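Local coordinates for protein rhodopsin (Rubrobacter xylanophilus, PDB 6KFQ) that binds retinal within a bundle of membrane-spanning helices and uses light to pump protons across the membrane, at residues A[59-62]-A[66-69]; A[115-120]-A[128-133]; A[136-141]-A[173-178]; A[184-189]-A[195-200]. One frame throughout, in Å; residues are numbered along the deposited sequence.

In the fold
Following the chain from the N terminus, contact 1 comes first: residues 59-62 and 66-69 fold back on each other as a short hairpin between helix 32-53 and helix 70-90. Contact 2 closes the tight turn joining helix 98-120 to helix 124-153. Contact 3, deeper in the membrane, closes a span of about thirty residues where helix 124-153 faces helix 158-184. Contact 4 closes the loop that leads into helix 194-218. The four follow in series, none enclosing or crossing another. Yet contacts 1, 2 and 4 meet in space, with Phe67 of the hairpin packed on Leu116 and Glu187. Contacts 2 and 3 share helix 124-153, and both touch the retinal.

Contact 1. Residues A[59-62]-A[66-69]; sequences TVLP and EFYW
Thr59 and Phe67 face each other as a hydrogen-bonded antiparallel pair and give this small contact its firm part. Phe67 N donates to Thr59 O at 2.8 Å, and Thr59 N returns the bond to Phe67 O at 3.0 Å. Both bonds are fairly straight, with N-H...O angles of 162° and 159°. Packing is close on the side that carries the Phe67 side chain: Leu61 CG rests 3.8 Å from Phe67 CB, and Leu61 CD1 approaches the ring obliquely. With its CG anti to the backbone N (chi1 179°), Phe67 swings its ring on toward Leu116 and Ala120 of helix 98-120, where a large apolar group suits a buried place. Were Leu61 cut back to an alanine, Phe67 CB would probably lose its apolar neighbour and a gap would open beside it. On the Thr59 side chain, CG2 comes 3.2 Å from Trp69 NE1, at the edge of the indole and near its plane. The solvent side is looser: Thr59 and Val60 are both exposed, and Val60 and Glu66, the non-hydrogen-bonded pair, meet chiefly through their backbones, CA to CA 4.4 Å. There Glu66 OE2 bonds to Ser58 OG. Two short antiparallel strands joined by a brief loop make a beta hairpin, as in the loop linking the second and third helices of bacteriorhodopsin.

Contact 2. Residues A[115-120]-A[128-133]; sequences GLWAGA and AILFII. With MPG ([(Z)-octadec-9-enyl] (2R)-2,3-bis(oxidanyl)propanoate), chain B; RET (retinal), chain R; MPG ([(Z)-octadec-9-enyl] (2R)-2,3-bis(oxidanyl)propanoate), chain D.
Leu130 reaches across to Trp117 and Ala118, and of all residues here it has the largest surface buried by the contact. Its isobutyl group comes up under the indole of Trp117: CD1 sits 3.5 Å from the centroid of the five-membered ring, only 7° off the ring normal, a CH-pi contact over the face. The second branch, CD2, extends beneath the six-membered ring and lies 3.4 Å from Trp117 CE3. Two methyl groups thus pave one face of a broad, flat side chain, a role for which a forked leucine is well shaped. The Trp117 ring trails away from its backbone nitrogen (chi1 -174°), which brings the indole over the end of Leu130, at the lipid-facing side. Trp117 CZ2 is 3.2 Å from O4 of a bound MPG (chain B). Ala118 fills the narrow place between the backbones. Its CB is 3.6 Å from Leu130 CB, and the CA atoms of the two residues are 5.2 Å apart, a spacing that a methyl group can occupy and a bulky side chain hardly could. Phe131 packs on the chromophore, its CD1 3.6 Å from RET C3. Running nearly antiparallel, at 163°, with axes 8.3 Å apart, the segments show how consecutive transmembrane helices pack in a microbial rhodopsin; Gly115 and Phe131 belong to the retinal pocket beside the ionone ring. Helix 158-184 lies against the inner side, where Trp182 touches Ala118 and stacks on Phe131, while Leu116 and Ala120 meet Phe67 of strand 66-67.

Contact 3. Residues A[136-141]-A[173-178]; sequences AAFIGV and VLWICY. With RET (retinal), chain R; MPG ([(Z)-octadec-9-enyl] (2R)-2,3-bis(oxidanyl)propanoate), chain F.
Phe138 points its ring at Trp175 and Ile176 at the wall of the retinal pocket, inside a microbial rhodopsin's helix bundle. The two segments run antiparallel at 177°, but their axes are 11.7 Å apart, so large aromatic side chains have to bridge the distance. A first torsion of -177° stretches Phe138 out from its helix and carries CZ to 3.8 Å from Trp175 CB. The two side chains cross obliquely, and Phe138 CE2 lies at the edge of the indole, near its plane. That approach leaves the indole face to the chromophore: RET C20, the methyl on C13, stands 3.2 Å above it, offset toward the rim. One face of Phe138 is turned to the retinal too, beneath the C19 methyl, while Phe138 CB touches RET C18 on the ionone ring. Val141 CG1 makes a lighter contact, 4.4 Å from Trp175 CZ3. A turn farther along helix 158-184, Tyr178 lays its ring flat along the polyene, with RET C11 3.5 Å above the ring centre, and its hydroxyl bonds to Asp205 OD1. A phenylalanine in place of Tyr178 would probably leave Asp205 OD1 without this partner and the ring end no longer tethered to helix 194-218. Aromatics suit such a slot, since a flat ring can lie against a planar conjugated chain over a broad area. Away from the retinal, Ile176 lies between Phe138 and a bound lipid, and its backbone N sits near the plane of the phenyl ring, 3.7 Å from Phe138 CZ.

Contact 4. Residues A[184-189]-A[195-200]; sequences IGTEGF and SVEVFL. With MPG ([(Z)-octadec-9-enyl] (2R)-2,3-bis(oxidanyl)propanoate), chain Q; MPG ([(Z)-octadec-9-enyl] (2R)-2,3-bis(oxidanyl)propanoate), chain G.
The loop between helix 158-184 and helix 194-218 folds back onto the first turns of the latter, and Glu197 is the residue it closes on. Glu197 stands extended from the helix and delivers its carboxylate to the type I turn running from Gly185 to Gly188. Two donors of Thr186 grip the same oxygen. Thr186 OG1 gives its proton to the syn lone pair of Glu197 OE2 at 2.9 Å, while Thr186 N approaches that oxygen from above the carboxylate plane, also at 2.9 Å and nearly straight (168°). A threonine fits because its hydroxyl, lying between the backbone N and the carbonyl carbon (chi1 61°), is carried round beside its own N-H. Gly185 makes room: the first carbon of any side chain there would come 2.7 Å from Glu197 OE2, a clash. The other oxygen meets a second acid, Glu197 OE1 standing 2.6 Å from Glu187 OE2, with the two carboxylate planes 41° apart. A bend at the second torsion of Glu187 carries its carboxylate to Glu197, and its OE1 is hydrogen-bonded to Tyr72 OH. Beside this polar cluster the contact turns apolar, where Ile184 CD1 and Leu200 CD1 touch at 4.0 Å, and Leu200 CD2 is 3.6 Å from C7 of a bound MPG (chain G). A close pair of glutamates at this point of the bundle resembles the one in bacteriorhodopsin's extracellular proton release site and is consistent with a like role here.

Contact 1. Residues A[59-62]-A[66-69]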
# COMPACT_ATOMS: atom_id res chain seq x y z
N THR A 59 18.29 5.22 9.74
CA THR A 59 19.70 5.09 10.10
C THR A 59 20.52 5.78 9.03
O THR A 59 20.12 5.88 7.87
CB THR A 59 20.15 3.62 10.20
OG1 THR A 59 20.05 3.00 8.92
CG2 THR A 59 19.33 2.85 11.22
N VAL A 60 21.69 6.27 9.43
CA VAL A 60 22.65 6.81 8.48
C VAL A 60 23.51 5.66 7.99
O VAL A 60 24.17 4.98 8.79
CB VAL A 60 23.50 7.92 9.11
CG1 VAL A 60 24.72 8.21 8.24
CG2 VAL A 60 22.66 9.17 9.29
N LEU A 61 23.50 5.43 6.69
CA LEU A 61 24.18 4.29 6.10
C LEU A 61 25.68 4.54 6.07
O LEU A 61 26.14 5.67 6.29
CB LEU A 61 23.62 4.03 4.71
CG LEU A 61 22.17 3.55 4.64
CD1 LEU A 61 21.75 3.28 3.20
CD2 LEU A 61 21.97 2.31 5.50
N PRO A 62 26.48 3.51 5.81
CA PRO A 62 27.94 3.72 5.72
C PRO A 62 28.36 4.72 4.65
O PRO A 62 29.46 5.28 4.75
CB PRO A 62 28.48 2.32 5.42
CG PRO A 62 27.48 1.40 6.04
CD PRO A 62 26.15 2.07 5.85
N GLU A 66 20.96 9.17 4.70
CA GLU A 66 19.95 8.87 5.71
C GLU A 66 18.88 8.00 5.07
O GLU A 66 18.30 8.37 4.04
CB GLU A 66 19.34 10.14 6.29
CG GLU A 66 18.45 9.87 7.49
CD GLU A 66 17.82 11.12 8.08
OE1 GLU A 66 18.11 12.23 7.59
OE2 GLU A 66 17.04 10.99 9.05
N PHE A 67 18.63 6.84 5.66
CA PHE A 67 17.76 5.83 5.07
C PHE A 67 16.60 5.57 6.02
O PHE A 67 16.81 5.03 7.11
CB PHE A 67 18.54 4.55 4.77
CG PHE A 67 17.70 3.45 4.18
CD1 PHE A 67 16.94 3.67 3.04
CD2 PHE A 67 17.68 2.19 4.76
CE1 PHE A 67 16.16 2.67 2.50
CE2 PHE A 67 16.91 1.17 4.22
CZ PHE A 67 16.15 1.41 3.08
N TYR A 68 15.39 5.95 5.60
CA TYR A 68 14.17 5.69 6.36
C TYR A 68 13.68 4.28 6.06
O TYR A 68 12.85 4.05 5.17
CB TYR A 68 13.09 6.72 6.02
CG TYR A 68 13.30 8.03 6.75
CD1 TYR A 68 12.75 8.24 8.01
CD2 TYR A 68 14.04 9.05 6.18
CE1 TYR A 68 12.94 9.43 8.68
CE2 TYR A 68 14.24 10.25 6.84
CZ TYR A 68 13.69 10.43 8.09
OH TYR A 68 13.87 11.62 8.76
N TRP A 69 14.18 3.31 6.83
CA TRP A 69 13.82 1.91 6.59
C TRP A 69 12.48 1.52 7.20
O TRP A 69 11.88 0.54 6.74
CB TRP A 69 14.91 0.99 7.14
CG TRP A 69 15.28 1.31 8.55
CD1 TRP A 69 16.29 2.11 8.97
CD2 TRP A 69 14.63 0.83 9.73
NE1 TRP A 69 16.32 2.16 10.34
CE2 TRP A 69 15.30 1.39 10.83
CE3 TRP A 69 13.54 -0.02 9.97
CZ2 TRP A 69 14.93 1.13 12.15
CZ3 TRP A 69 13.17 -0.27 11.27
CH2 TRP A 69 13.86 0.30 12.35

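Contact 2. Residues A[115-120]-A[128-133]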
# COMPACT_ATOMS: atom_id res chain seq x y z
N GLY A 115 13.16 -4.12 -2.39
CA GLY A 115 13.33 -2.67 -2.42
C GLY A 115 14.00 -2.15 -1.17
O GLY A 115 14.83 -1.23 -1.23
N LEU A 116 13.66 -2.72 -0.02
CA LEU A 116 14.35 -2.39 1.22
C LEU A 116 15.82 -2.77 1.14
O LEU A 116 16.70 -2.00 1.54
CB LEU A 116 13.67 -3.09 2.40
CG LEU A 116 14.43 -3.05 3.73
CD1 LEU A 116 14.61 -1.62 4.21
CD2 LEU A 116 13.69 -3.87 4.77
N TRP A 117 16.09 -3.96 0.61
CA TRP A 117 17.46 -4.42 0.42
C TRP A 117 18.22 -3.48 -0.52
O TRP A 117 19.37 -3.12 -0.25
CB TRP A 117 17.44 -5.84 -0.12
CG TRP A 117 18.77 -6.49 -0.24
CD1 TRP A 117 19.96 -6.04 0.26
CD2 TRP A 117 19.05 -7.72 -0.91
NE1 TRP A 117 20.96 -6.92 -0.06
CE2 TRP A 117 20.43 -7.96 -0.78
CE3 TRP A 117 18.27 -8.65 -1.61
CZ2 TRP A 117 21.05 -9.09 -1.32
CZ3 TRP A 117 18.89 -9.77 -2.15
CH2 TRP A 117 20.26 -9.98 -2.00
N ALA A 118 17.58 -3.07 -1.62
CA ALA A 118 18.20 -2.11 -2.52
C ALA A 118 18.47 -0.79 -1.81
O ALA A 118 19.55 -0.20 -1.97
CB ALA A 118 17.30 -1.88 -3.74
N GLY A 119 17.51 -0.31 -1.01
CA GLY A 119 17.71 0.97 -0.33
C GLY A 119 18.84 0.92 0.68
O GLY A 119 19.60 1.89 0.82
N ALA A 120 18.97 -0.19 1.40
CA ALA A 120 20.02 -0.36 2.40
C ALA A 120 21.39 -0.66 1.80
O ALA A 120 22.39 -0.60 2.52
CB ALA A 120 19.64 -1.49 3.36
N ALA A 128 21.31 -1.24 -8.05
CA ALA A 128 20.63 -1.21 -9.34
C ALA A 128 19.99 -2.55 -9.66
O ALA A 128 18.81 -2.61 -10.04
CB ALA A 128 21.61 -0.80 -10.44
N ILE A 129 20.74 -3.64 -9.51
CA ILE A 129 20.18 -4.96 -9.82
C ILE A 129 19.01 -5.27 -8.90
O ILE A 129 18.01 -5.86 -9.32
CB ILE A 129 21.28 -6.05 -9.74
CG1 ILE A 129 20.73 -7.38 -10.24
CG2 ILE A 129 21.81 -6.21 -8.34
CD1 ILE A 129 20.45 -7.41 -11.73
N LEU A 130 19.10 -4.86 -7.63
CA LEU A 130 17.99 -5.12 -6.70
C LEU A 130 16.77 -4.27 -7.03
O LEU A 130 15.64 -4.72 -6.82
CB LEU A 130 18.45 -4.87 -5.27
CG LEU A 130 19.48 -5.87 -4.77
CD1 LEU A 130 20.06 -5.44 -3.43
CD2 LEU A 130 18.84 -7.23 -4.68
N PHE A 131 16.98 -3.05 -7.53
CA PHE A 131 15.83 -2.27 -7.97
C PHE A 131 15.15 -2.93 -9.16
O PHE A 131 13.92 -2.91 -9.28
CB PHE A 131 16.27 -0.84 -8.30
CG PHE A 131 15.16 0.02 -8.85
CD1 PHE A 131 14.35 0.75 -8.00
CD2 PHE A 131 14.93 0.08 -10.22
CE1 PHE A 131 13.32 1.52 -8.50
CE2 PHE A 131 13.90 0.84 -10.73
CZ PHE A 131 13.09 1.57 -9.86
N ILE A 132 15.93 -3.53 -10.05
CA ILE A 132 15.33 -4.20 -11.19
C ILE A 132 14.54 -5.42 -10.74
O ILE A 132 13.42 -5.66 -11.21
CB ILE A 132 16.41 -4.59 -12.22
CG1 ILE A 132 17.16 -3.34 -12.65
CG2 ILE A 132 15.78 -5.26 -13.43
CD1 ILE A 132 16.28 -2.30 -13.25
N ILE A 133 15.13 -6.23 -9.85
CA ILE A 133 14.40 -7.39 -9.33
C ILE A 133 13.10 -6.94 -8.67
O ILE A 133 12.03 -7.54 -8.88
CB ILE A 133 15.29 -8.19 -8.35
CG1 ILE A 133 16.51 -8.74 -9.09
CG2 ILE A 133 14.51 -9.33 -7.74
CD1 ILE A 133 17.61 -9.23 -8.17
C2 MPG B . 22.87 -8.78 -5.63
C3 MPG B . 21.71 -9.71 -5.91
C4 MPG B . 21.33 -9.79 -7.36
C5 MPG B . 22.10 -10.81 -8.17
C6 MPG B . 21.56 -12.23 -8.07
C7 MPG B . 20.23 -12.43 -8.78
C8 MPG B . 19.72 -13.84 -8.76
C9 MPG B . 18.49 -14.05 -9.60
C10 MPG B . 17.32 -14.51 -9.23
C11 MPG B . 16.14 -14.63 -10.14
C12 MPG B . 15.56 -16.02 -10.23
C13 MPG B . 14.51 -16.34 -9.18
C14 MPG B . 13.84 -17.68 -9.38
C15 MPG B . 12.65 -17.95 -8.49
C16 MPG B . 11.96 -19.27 -8.76
C17 MPG B . 10.75 -19.58 -7.93
C18 MPG B . 10.15 -20.94 -8.23
O1 MPG B . 24.06 -7.46 -4.00
C1 MPG B . 23.07 -8.50 -4.17
CXD MPG B . 25.45 -6.04 -2.69
O2 MPG B . 25.86 -5.65 -3.99
C21 MPG B . 26.62 -6.58 -1.88
O3 MPG B . 27.63 -5.59 -1.78
O4 MPG B . 23.74 -7.43 -1.77
CX3 MPG B . 24.32 -7.06 -2.76
C1 RET R . 10.05 0.28 -4.34
C2 RET R . 11.51 0.37 -4.82
C3 RET R . 11.94 -0.76 -5.74
C4 RET R . 11.03 -0.87 -6.95
C5 RET R . 9.56 -0.71 -6.62
C6 RET R . 9.11 -0.28 -5.43
C7 RET R . 7.68 -0.15 -5.20
C8 RET R . 6.98 0.13 -4.07
C9 RET R . 5.56 0.27 -3.88
C10 RET R . 5.10 0.74 -2.70
C11 RET R . 3.74 0.94 -2.30
C12 RET R . 3.46 1.39 -1.08
C13 RET R . 2.15 1.63 -0.53
C14 RET R . 2.05 1.97 0.78
C15 RET R . 0.86 2.22 1.54
C16 RET R . 10.03 -0.61 -3.09
C17 RET R . 9.68 1.72 -3.94
C18 RET R . 8.67 -1.26 -7.71
C19 RET R . 4.64 -0.11 -5.01
C20 RET R . 0.95 1.45 -1.42
C2 MPG D . 19.80 3.39 -9.04
C3 MPG D . 19.32 2.15 -9.76
C4 MPG D . 18.71 2.45 -11.12
C5 MPG D . 18.20 1.23 -11.84
C6 MPG D . 17.88 1.44 -13.30
C7 MPG D . 16.77 2.44 -13.60
C8 MPG D . 17.24 3.70 -14.26
C9 MPG D . 16.11 4.55 -14.76
C10 MPG D . 16.17 5.73 -15.30
C11 MPG D . 17.38 6.56 -15.61
C12 MPG D . 17.38 7.09 -17.02
C13 MPG D . 18.50 8.05 -17.37
C14 MPG D . 18.26 9.49 -17.00
C15 MPG D . 18.43 9.81 -15.53

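Contact 3. Residues A[136-141]-A[173-178]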
# COMPACT_ATOMS: atom_id res chain seq x y z
N ALA A 136 10.61 -6.03 -11.27
CA ALA A 136 10.09 -7.24 -11.90
C ALA A 136 8.94 -7.83 -11.09
O ALA A 136 7.91 -8.20 -11.65
CB ALA A 136 11.22 -8.27 -12.05
N ALA A 137 9.12 -7.94 -9.77
CA ALA A 137 8.03 -8.43 -8.92
C ALA A 137 6.83 -7.50 -8.98
O ALA A 137 5.68 -7.96 -9.02
CB ALA A 137 8.51 -8.57 -7.47
N PHE A 138 7.08 -6.20 -9.01
CA PHE A 138 5.99 -5.22 -9.15
C PHE A 138 5.20 -5.48 -10.42
O PHE A 138 3.97 -5.48 -10.40
CB PHE A 138 6.59 -3.82 -9.14
CG PHE A 138 5.57 -2.70 -9.22
CD1 PHE A 138 5.84 -1.56 -9.94
CD2 PHE A 138 4.34 -2.81 -8.58
CE1 PHE A 138 4.92 -0.52 -10.01
CE2 PHE A 138 3.41 -1.78 -8.65
CZ PHE A 138 3.69 -0.65 -9.37
N ILE A 139 5.89 -5.72 -11.53
CA ILE A 139 5.18 -6.00 -12.77
C ILE A 139 4.35 -7.27 -12.62
O ILE A 139 3.22 -7.35 -13.12
CB ILE A 139 6.17 -6.07 -13.93
CG1 ILE A 139 6.87 -4.72 -14.07
CG2 ILE A 139 5.47 -6.50 -15.23
CD1 ILE A 139 8.05 -4.76 -15.01
N GLY A 140 4.88 -8.27 -11.90
CA GLY A 140 4.07 -9.44 -11.57
C GLY A 140 2.78 -9.08 -10.85
O GLY A 140 1.71 -9.57 -11.19
N VAL A 141 2.88 -8.22 -9.82
CA VAL A 141 1.69 -7.79 -9.08
C VAL A 141 0.68 -7.14 -10.01
O VAL A 141 -0.51 -7.49 -10.00
CB VAL A 141 2.08 -6.83 -7.94
CG1 VAL A 141 0.81 -6.18 -7.31
CG2 VAL A 141 2.94 -7.54 -6.91
N VAL A 173 -2.26 3.45 -10.54
CA VAL A 173 -1.68 4.77 -10.78
C VAL A 173 -0.75 5.16 -9.64
O VAL A 173 0.39 5.59 -9.87
CB VAL A 173 -2.79 5.82 -10.97
CG1 VAL A 173 -2.20 7.21 -10.99
CG2 VAL A 173 -3.55 5.54 -12.28
N LEU A 174 -1.22 5.03 -8.40
CA LEU A 174 -0.42 5.48 -7.27
C LEU A 174 0.80 4.59 -7.06
O LEU A 174 1.90 5.08 -6.79
CB LEU A 174 -1.28 5.52 -6.00
CG LEU A 174 -2.36 6.60 -5.93
CD1 LEU A 174 -3.12 6.46 -4.63
CD2 LEU A 174 -1.77 8.00 -6.04
N TRP A 175 0.63 3.27 -7.19
CA TRP A 175 1.76 2.39 -6.88
C TRP A 175 2.89 2.57 -7.88
O TRP A 175 4.05 2.42 -7.52
CB TRP A 175 1.32 0.92 -6.85
CG TRP A 175 0.49 0.54 -5.64
CD1 TRP A 175 -0.41 1.32 -4.97
CD2 TRP A 175 0.48 -0.74 -4.98
NE1 TRP A 175 -0.98 0.61 -3.93
CE2 TRP A 175 -0.46 -0.65 -3.92
CE3 TRP A 175 1.16 -1.94 -5.18
CZ2 TRP A 175 -0.72 -1.73 -3.06
CZ3 TRP A 175 0.91 -3.00 -4.33
CH2 TRP A 175 -0.02 -2.89 -3.28
N ILE A 176 2.56 2.86 -9.14
CA ILE A 176 3.60 3.14 -10.13
C ILE A 176 4.43 4.35 -9.72
O ILE A 176 5.63 4.43 -10.02
CB ILE A 176 2.94 3.31 -11.50
CG1 ILE A 176 2.51 1.93 -12.03
CG2 ILE A 176 3.88 3.99 -12.48
CD1 ILE A 176 1.66 2.02 -13.25
N CYS A 177 3.84 5.29 -8.97
CA CYS A 177 4.62 6.46 -8.56
C CYS A 177 5.72 6.12 -7.56
O CYS A 177 6.72 6.86 -7.48
CB CYS A 177 3.70 7.53 -7.97
SG CYS A 177 2.55 8.21 -9.18
N TYR A 178 5.57 5.05 -6.78
CA TYR A 178 6.53 4.79 -5.70
C TYR A 178 7.93 4.51 -6.22
O TYR A 178 8.88 5.12 -5.71
CB TYR A 178 6.05 3.65 -4.80
CG TYR A 178 4.99 4.04 -3.81
CD1 TYR A 178 3.67 4.15 -4.20
CD2 TYR A 178 5.31 4.29 -2.47
CE1 TYR A 178 2.68 4.50 -3.28
CE2 TYR A 178 4.33 4.63 -1.55
CZ TYR A 178 3.02 4.74 -1.96
OH TYR A 178 2.04 5.09 -1.05
C1 RET R . 10.05 0.28 -4.34
C2 RET R . 11.51 0.37 -4.82
C3 RET R . 11.94 -0.76 -5.74
C4 RET R . 11.03 -0.87 -6.95
C5 RET R . 9.56 -0.71 -6.62
C6 RET R . 9.11 -0.28 -5.43
C7 RET R . 7.68 -0.15 -5.20
C8 RET R . 6.98 0.13 -4.07
C9 RET R . 5.56 0.27 -3.88
C10 RET R . 5.10 0.74 -2.70
C11 RET R . 3.74 0.94 -2.30
C12 RET R . 3.46 1.39 -1.08
C13 RET R . 2.15 1.63 -0.53
C14 RET R . 2.05 1.97 0.78
C15 RET R . 0.86 2.22 1.54
C16 RET R . 10.03 -0.61 -3.09
C17 RET R . 9.68 1.72 -3.94
C18 RET R . 8.67 -1.26 -7.71
C19 RET R . 4.64 -0.11 -5.01
C20 RET R . 0.95 1.45 -1.42
C4 MPG F . -7.47 -2.98 -17.08
C5 MPG F . -7.51 -1.53 -16.65
C6 MPG F . -6.15 -0.91 -16.42
C7 MPG F . -6.18 0.53 -15.93
C8 MPG F . -4.83 1.16 -15.85
C9 MPG F . -4.84 2.57 -15.32
C10 MPG F . -3.78 3.34 -15.32
C11 MPG F . -2.46 2.93 -15.87
C12 MPG F . -1.47 4.05 -16.02
C13 MPG F . -0.88 4.57 -14.72
C14 MPG F . 0.10 5.70 -14.94
C15 MPG F . 0.87 6.16 -13.72
C16 MPG F . 1.82 7.29 -14.01
C17 MPG F . 2.75 7.70 -12.91
C18 MPG F . 3.70 8.81 -13.31

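Contact 4. Residues A[184-189]-A[195-200]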
# COMPACT_ATOMS: atom_id res chain seq x y z
N ILE A 184 14.06 9.18 -7.94
CA ILE A 184 14.50 10.57 -7.88
C ILE A 184 15.00 10.95 -6.50
O ILE A 184 15.75 11.93 -6.37
CB ILE A 184 13.40 11.55 -8.34
CG1 ILE A 184 12.21 11.51 -7.38
CG2 ILE A 184 12.97 11.22 -9.77
CD1 ILE A 184 11.12 12.48 -7.77
N GLY A 185 14.65 10.18 -5.47
CA GLY A 185 15.02 10.50 -4.11
C GLY A 185 16.42 10.03 -3.77
O GLY A 185 17.23 9.70 -4.64
N THR A 186 16.69 9.97 -2.46
CA THR A 186 18.04 9.70 -1.98
C THR A 186 18.46 8.25 -2.22
O THR A 186 19.65 7.97 -2.34
CB THR A 186 18.13 10.05 -0.49
OG1 THR A 186 17.21 9.22 0.24
CG2 THR A 186 17.75 11.51 -0.27
N GLU A 187 17.50 7.33 -2.27
CA GLU A 187 17.83 5.93 -2.55
C GLU A 187 18.30 5.75 -3.99
O GLU A 187 19.05 4.82 -4.28
CB GLU A 187 16.64 5.02 -2.29
CG GLU A 187 16.40 4.68 -0.83
CD GLU A 187 15.23 5.45 -0.24
OE1 GLU A 187 14.15 4.86 -0.03
OE2 GLU A 187 15.40 6.66 0.00
N GLY A 188 17.87 6.62 -4.90
CA GLY A 188 18.24 6.53 -6.29
C GLY A 188 19.23 7.58 -6.72
O GLY A 188 20.38 7.59 -6.26
N PHE A 189 18.80 8.49 -7.60
CA PHE A 189 19.70 9.45 -8.21
C PHE A 189 19.92 10.70 -7.37
O PHE A 189 20.89 11.44 -7.62
CB PHE A 189 19.17 9.86 -9.59
CG PHE A 189 19.28 8.78 -10.63
CD1 PHE A 189 20.41 8.68 -11.42
CD2 PHE A 189 18.25 7.86 -10.81
CE1 PHE A 189 20.52 7.69 -12.37
CE2 PHE A 189 18.35 6.87 -11.77
CZ PHE A 189 19.50 6.78 -12.55
N SER A 195 13.89 15.75 1.94
CA SER A 195 12.63 16.36 2.36
C SER A 195 11.56 16.23 1.28
O SER A 195 10.41 15.91 1.58
CB SER A 195 12.85 17.83 2.72
OG SER A 195 11.59 18.47 2.84
N VAL A 196 11.93 16.45 0.02
CA VAL A 196 10.97 16.29 -1.07
C VAL A 196 10.53 14.84 -1.19
O VAL A 196 9.34 14.54 -1.35
CB VAL A 196 11.57 16.82 -2.39
CG1 VAL A 196 10.66 16.46 -3.57
CG2 VAL A 196 11.78 18.31 -2.32
N GLU A 197 11.50 13.91 -1.14
CA GLU A 197 11.18 12.49 -1.19
C GLU A 197 10.16 12.11 -0.12
O GLU A 197 9.20 11.37 -0.38
CB GLU A 197 12.45 11.66 -1.04
CG GLU A 197 12.19 10.17 -0.92
CD GLU A 197 13.42 9.39 -0.50
OE1 GLU A 197 13.26 8.21 -0.15
OE2 GLU A 197 14.54 9.97 -0.50
N VAL A 198 10.39 12.57 1.11
CA VAL A 198 9.49 12.19 2.20
C VAL A 198 8.10 12.78 1.98
O VAL A 198 7.09 12.11 2.22
CB VAL A 198 10.10 12.62 3.55
CG1 VAL A 198 9.07 12.51 4.67
CG2 VAL A 198 11.32 11.75 3.86
N PHE A 199 8.04 14.03 1.52
CA PHE A 199 6.76 14.63 1.16
C PHE A 199 6.02 13.78 0.12
O PHE A 199 4.82 13.50 0.27
CB PHE A 199 6.98 16.04 0.61
CG PHE A 199 5.75 16.68 0.04
CD1 PHE A 199 4.76 17.17 0.87
CD2 PHE A 199 5.57 16.77 -1.34
CE1 PHE A 199 3.61 17.74 0.35
CE2 PHE A 199 4.42 17.35 -1.87
CZ PHE A 199 3.44 17.84 -1.01
N LEU A 200 6.72 13.38 -0.93
CA LEU A 200 6.06 12.64 -2.00
C LEU A 200 5.49 11.33 -1.50
O LEU A 200 4.33 10.99 -1.78
CB LEU A 200 7.04 12.41 -3.15
CG LEU A 200 7.37 13.72 -3.88
CD1 LEU A 200 8.48 13.52 -4.90
CD2 LEU A 200 6.11 14.29 -4.56
C7 MPG Q . 14.90 21.72 4.43
C8 MPG Q . 14.57 21.67 2.97
C9 MPG Q . 13.17 22.11 2.65
C10 MPG Q . 12.29 21.40 1.98
C11 MPG Q . 10.92 21.84 1.56
C12 MPG Q . 10.15 20.77 0.83
C13 MPG Q . 8.80 21.22 0.30
C14 MPG Q . 8.02 20.14 -0.41
C15 MPG Q . 6.72 20.61 -1.03
C16 MPG Q . 5.68 21.07 -0.05
C17 MPG Q . 4.38 21.50 -0.67
C18 MPG Q . 3.27 21.80 0.31
C2 MPG G . 8.26 20.14 -4.18
C3 MPG G . 7.04 20.10 -5.07
C4 MPG G . 6.32 18.77 -5.09
C5 MPG G . 5.17 18.76 -6.07
C6 MPG G . 4.02 17.85 -5.71
C7 MPG G . 4.01 16.50 -6.43
C8 MPG G . 2.69 15.80 -6.39
C9 MPG G . 2.14 15.63 -5.01
O1 MPG G . 10.06 21.50 -3.32
C1 MPG G . 8.81 21.53 -4.04
CXD MPG G . 12.00 22.52 -2.40
O2 MPG G . 12.52 23.79 -2.04
C21 MPG G . 12.95 21.77 -3.32
O3 MPG G . 14.20 21.61 -2.65
O4 MPG G . 10.10 23.75 -3.18
CX3 MPG G . 10.61 22.67 -3.02